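Long-range contact in xyloglucan-specific endo-beta-1,4-glucanase BoGH5A (Bacteroides ovatus, PDB 3ZMR), which cleaves the beta-1,4-glucan backbone of xyloglucan from within, with retention of anomeric configuration, to release xyloglucan oligosaccharides: residues K196-V201 with L246-Y251. Numbering follows the deposited sequence.
Sequences KVEAAV and LRFRDY
The hydroxyl of Y251 donates a short hydrogen bond to E198, with OH 2.6 Å from OE2. It meets OE2 on the anti lone pair, the side turned away from OE1. The ring and carboxylate planes stand 72° apart, and OE2 lies at the edge of the tyrosine ring. The other oxygen takes a salt bridge from R247, with NH1 2.8 Å from OE1. NH1 comes in nearly along the C-O axis of OE1, and OE1 lies close to the guanidinium plane. One partner on each oxygen should fix the rotation of the carboxylate. E198 reaches both because its chain is extended, with CG anti to the backbone N (chi1 -177°). R247 is bent at chi2 and chi3, and its NH1 also forms a salt bridge with D195, so NH1 is shared by two acids. With an alanine at E198, R247 would probably lose one of these two salt-bridge partners, and the Y251 hydroxyl would be left without this acceptor.

On the barrel side of these bonds the F248 side chain runs past that of E198 in the opposite direction. Its CZ lies 3.7 Å from E198 CA and 4.1 Å from V197 CG1. V201 closes in obliquely, its CB 3.9 Å from F248 CE1. On one face of the ring rests R247 CG. F248 and V201 both also touch I213 and L255, on neighbouring barrel strands. The contact thus joins helix 191-206 to the last part of helix 227-248 and the type I turn from F248 to Y251, within two successive outer helical segments of the (beta/alpha)8 TIM barrel of glycoside hydrolase family 5.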
ATOM      1  N   LYS A 196      -1.695  22.739  -8.238  1.00 11.78           N
ATOM      2  CA  LYS A 196      -0.980  22.989  -6.966  1.00 12.61           C
ATOM      3  C   LYS A 196      -0.206  21.740  -6.524  1.00 10.07           C
ATOM      4  O   LYS A 196       0.937  21.794  -6.120  1.00 11.71           O
ATOM      5  CB  LYS A 196      -1.970  23.412  -5.860  1.00 14.64           C
ATOM      6  CG  LYS A 196      -2.495  24.833  -6.018  1.00 21.36           C
ATOM      7  CD  LYS A 196      -3.624  25.130  -5.053  1.00 27.08           C
ATOM      8  CE  LYS A 196      -3.125  25.426  -3.651  1.00 37.90           C
ATOM      9  NZ  LYS A 196      -4.274  25.943  -2.829  1.00 23.29           N
ATOM     10  N   VAL A 197      -0.884  20.601  -6.592  1.00 10.82           N
ATOM     11  CA  VAL A 197      -0.238  19.327  -6.281  1.00 13.86           C
ATOM     12  C   VAL A 197       0.996  19.117  -7.206  1.00  9.80           C
ATOM     13  O   VAL A 197       2.112  18.792  -6.770  1.00 10.61           O
ATOM     14  CB  VAL A 197      -1.227  18.148  -6.372  1.00 14.17           C
ATOM     15  CG1 VAL A 197      -0.487  16.850  -6.051  1.00 16.04           C
ATOM     16  CG2 VAL A 197      -2.417  18.350  -5.426  1.00 11.06           C
ATOM     17  N   GLU A 198       0.777  19.289  -8.501  1.00 10.42           N
ATOM     18  CA  GLU A 198       1.873  19.122  -9.461  1.00 10.55           C
ATOM     19  C   GLU A 198       3.046  20.069  -9.188  1.00  9.17           C
ATOM     20  O   GLU A 198       4.202  19.688  -9.342  1.00 10.82           O
ATOM     21  CB  GLU A 198       1.343  19.295 -10.899  1.00 11.37           C
ATOM     22  CG  GLU A 198       2.438  19.050 -11.932  1.00 12.57           C
ATOM     23  CD  GLU A 198       2.015  19.098 -13.379  1.00 12.11           C
ATOM     24  OE1 GLU A 198       0.935  19.626 -13.653  1.00 15.28           O
ATOM     25  OE2 GLU A 198       2.848  18.686 -14.236  1.00 16.14           O
ATOM     26  N   ALA A 199       2.751  21.323  -8.813  1.00 10.31           N
ATOM     27  CA  ALA A 199       3.831  22.282  -8.561  1.00 11.56           C
ATOM     28  C   ALA A 199       4.733  21.797  -7.392  1.00 10.59           C
ATOM     29  O   ALA A 199       5.956  21.934  -7.415  1.00 12.73           O
ATOM     30  CB  ALA A 199       3.271  23.657  -8.258  1.00 15.14           C
ATOM     31  N   ALA A 200       4.103  21.204  -6.382  1.00 10.97           N
ATOM     32  CA  ALA A 200       4.856  20.685  -5.229  1.00 11.34           C
ATOM     33  C   ALA A 200       5.676  19.457  -5.624  1.00 10.96           C
ATOM     34  O   ALA A 200       6.832  19.311  -5.247  1.00 10.80           O
ATOM     35  CB  ALA A 200       3.915  20.355  -4.086  1.00 12.98           C
ATOM     36  N   VAL A 201       5.072  18.575  -6.413  1.00 10.31           N
ATOM     37  CA  VAL A 201       5.781  17.397  -6.910  1.00  8.85           C
ATOM     38  C   VAL A 201       7.013  17.822  -7.742  1.00  9.60           C
ATOM     39  O   VAL A 201       8.112  17.318  -7.546  1.00 11.37           O
ATOM     40  CB  VAL A 201       4.844  16.500  -7.734  1.00 10.02           C
ATOM     41  CG1 VAL A 201       5.643  15.457  -8.516  1.00 11.03           C
ATOM     42  CG2 VAL A 201       3.800  15.857  -6.825  1.00 11.52           C
ATOM     43  N   LEU A 246      -3.123  10.319 -15.361  1.00  8.74           N
ATOM     44  CA  LEU A 246      -2.974  11.071 -16.623  1.00  9.96           C
ATOM     45  C   LEU A 246      -2.219  12.368 -16.426  1.00  9.97           C
ATOM     46  O   LEU A 246      -1.383  12.747 -17.258  1.00 11.67           O
ATOM     47  CB  LEU A 246      -4.331  11.312 -17.286  1.00  9.90           C
ATOM     48  CG  LEU A 246      -4.986  10.068 -17.947  1.00 10.09           C
ATOM     49  CD1 LEU A 246      -6.409  10.353 -18.390  1.00 13.41           C
ATOM     50  CD2 LEU A 246      -4.144   9.564 -19.110  1.00 12.58           C
ATOM     51  N   ARG A 247      -2.484  13.058 -15.324  1.00  9.87           N
ATOM     52  CA  ARG A 247      -1.769  14.331 -15.094  1.00 11.43           C
ATOM     53  C   ARG A 247      -0.249  14.097 -14.955  1.00  8.17           C
ATOM     54  O   ARG A 247       0.555  14.890 -15.451  1.00 10.53           O
ATOM     55  CB  ARG A 247      -2.316  15.073 -13.858  1.00 11.63           C
ATOM     56  CG  ARG A 247      -1.485  16.278 -13.427  1.00 14.67           C
ATOM     57  CD  ARG A 247      -1.475  17.386 -14.448  1.00 20.30           C
ATOM     58  NE  ARG A 247      -2.720  18.139 -14.465  1.00 16.23           N
ATOM     59  CZ  ARG A 247      -2.869  19.402 -14.025  1.00 14.19           C
ATOM     60  NH1 ARG A 247      -1.875  20.064 -13.472  1.00 16.28           N
ATOM     61  NH2 ARG A 247      -4.059  19.984 -14.124  1.00 15.15           N
ATOM     62  N   PHE A 248       0.122  13.017 -14.244  1.00  9.01           N
ATOM     63  CA  PHE A 248       1.505  12.755 -13.904  1.00  8.36           C
ATOM     64  C   PHE A 248       2.228  11.720 -14.795  1.00  8.79           C
ATOM     65  O   PHE A 248       3.351  11.292 -14.515  1.00 10.04           O
ATOM     66  CB  PHE A 248       1.599  12.366 -12.426  1.00  8.22           C
ATOM     67  CG  PHE A 248       1.358  13.510 -11.476  1.00  9.04           C
ATOM     68  CD1 PHE A 248       2.373  14.426 -11.211  1.00 14.14           C
ATOM     69  CD2 PHE A 248       0.132  13.665 -10.848  1.00  9.09           C
ATOM     70  CE1 PHE A 248       2.137  15.476 -10.372  1.00 10.36           C
ATOM     71  CE2 PHE A 248      -0.112  14.724 -10.002  1.00 15.05           C
ATOM     72  CZ  PHE A 248       0.891  15.618  -9.748  1.00 11.60           C
ATOM     73  N   ARG A 249       1.594  11.367 -15.916  1.00  8.51           N
ATOM     74  CA  ARG A 249       2.053  10.254 -16.743  1.00  9.41           C
ATOM     75  C   ARG A 249       3.472  10.444 -17.288  1.00  9.89           C
ATOM     76  O   ARG A 249       4.190   9.462 -17.472  1.00 10.13           O
ATOM     77  CB  ARG A 249       1.067  10.065 -17.928  1.00  9.90           C
ATOM     78  CG  ARG A 249       1.426   8.869 -18.826  1.00  9.59           C
ATOM     79  CD  ARG A 249       0.292   8.444 -19.721  1.00 12.50           C
ATOM     80  NE  ARG A 249      -0.226   9.535 -20.542  1.00 11.07           N
ATOM     81  CZ  ARG A 249      -1.264   9.438 -21.360  1.00 10.27           C
ATOM     82  NH1 ARG A 249      -1.967   8.310 -21.472  1.00 10.79           N
ATOM     83  NH2 ARG A 249      -1.630  10.514 -22.043  1.00 13.55           N
ATOM     84  N   ASP A 250       3.863  11.686 -17.596  1.00 10.50           N
ATOM     85  CA  ASP A 250       5.168  11.931 -18.248  1.00 10.07           C
ATOM     86  C   ASP A 250       6.330  12.131 -17.294  1.00 10.59           C
ATOM     87  O   ASP A 250       7.432  12.394 -17.738  1.00 11.42           O
ATOM     88  CB  ASP A 250       5.082  13.080 -19.252  1.00 12.61           C
ATOM     89  CG  ASP A 250       4.139  12.789 -20.411  1.00 14.47           C
ATOM     90  OD1 ASP A 250       3.822  11.610 -20.706  1.00 14.75           O
ATOM     91  OD2 ASP A 250       3.709  13.763 -21.062  1.00 17.92           O
ATOM     92  N   TYR A 251       6.106  11.995 -15.988  1.00 10.97           N
ATOM     93  CA  TYR A 251       7.203  12.088 -15.015  1.00 10.68           C
ATOM     94  C   TYR A 251       8.029  10.809 -14.978  1.00 10.76           C
ATOM     95  O   TYR A 251       7.512   9.708 -15.218  1.00  9.89           O
ATOM     96  CB  TYR A 251       6.686  12.452 -13.605  1.00  9.72           C
ATOM     97  CG  TYR A 251       6.228  13.911 -13.516  1.00 10.72           C
ATOM     98  CD1 TYR A 251       4.974  14.301 -13.942  1.00 11.28           C
ATOM     99  CD2 TYR A 251       7.108  14.894 -13.121  1.00 13.88           C
ATOM    100  CE1 TYR A 251       4.585  15.640 -13.914  1.00 13.05           C
ATOM    101  CE2 TYR A 251       6.748  16.215 -13.064  1.00 16.61           C
ATOM    102  CZ  TYR A 251       5.491  16.598 -13.471  1.00 15.67           C
ATOM    103  OH  TYR A 251       5.193  17.955 -13.407  1.00 13.90           O
TER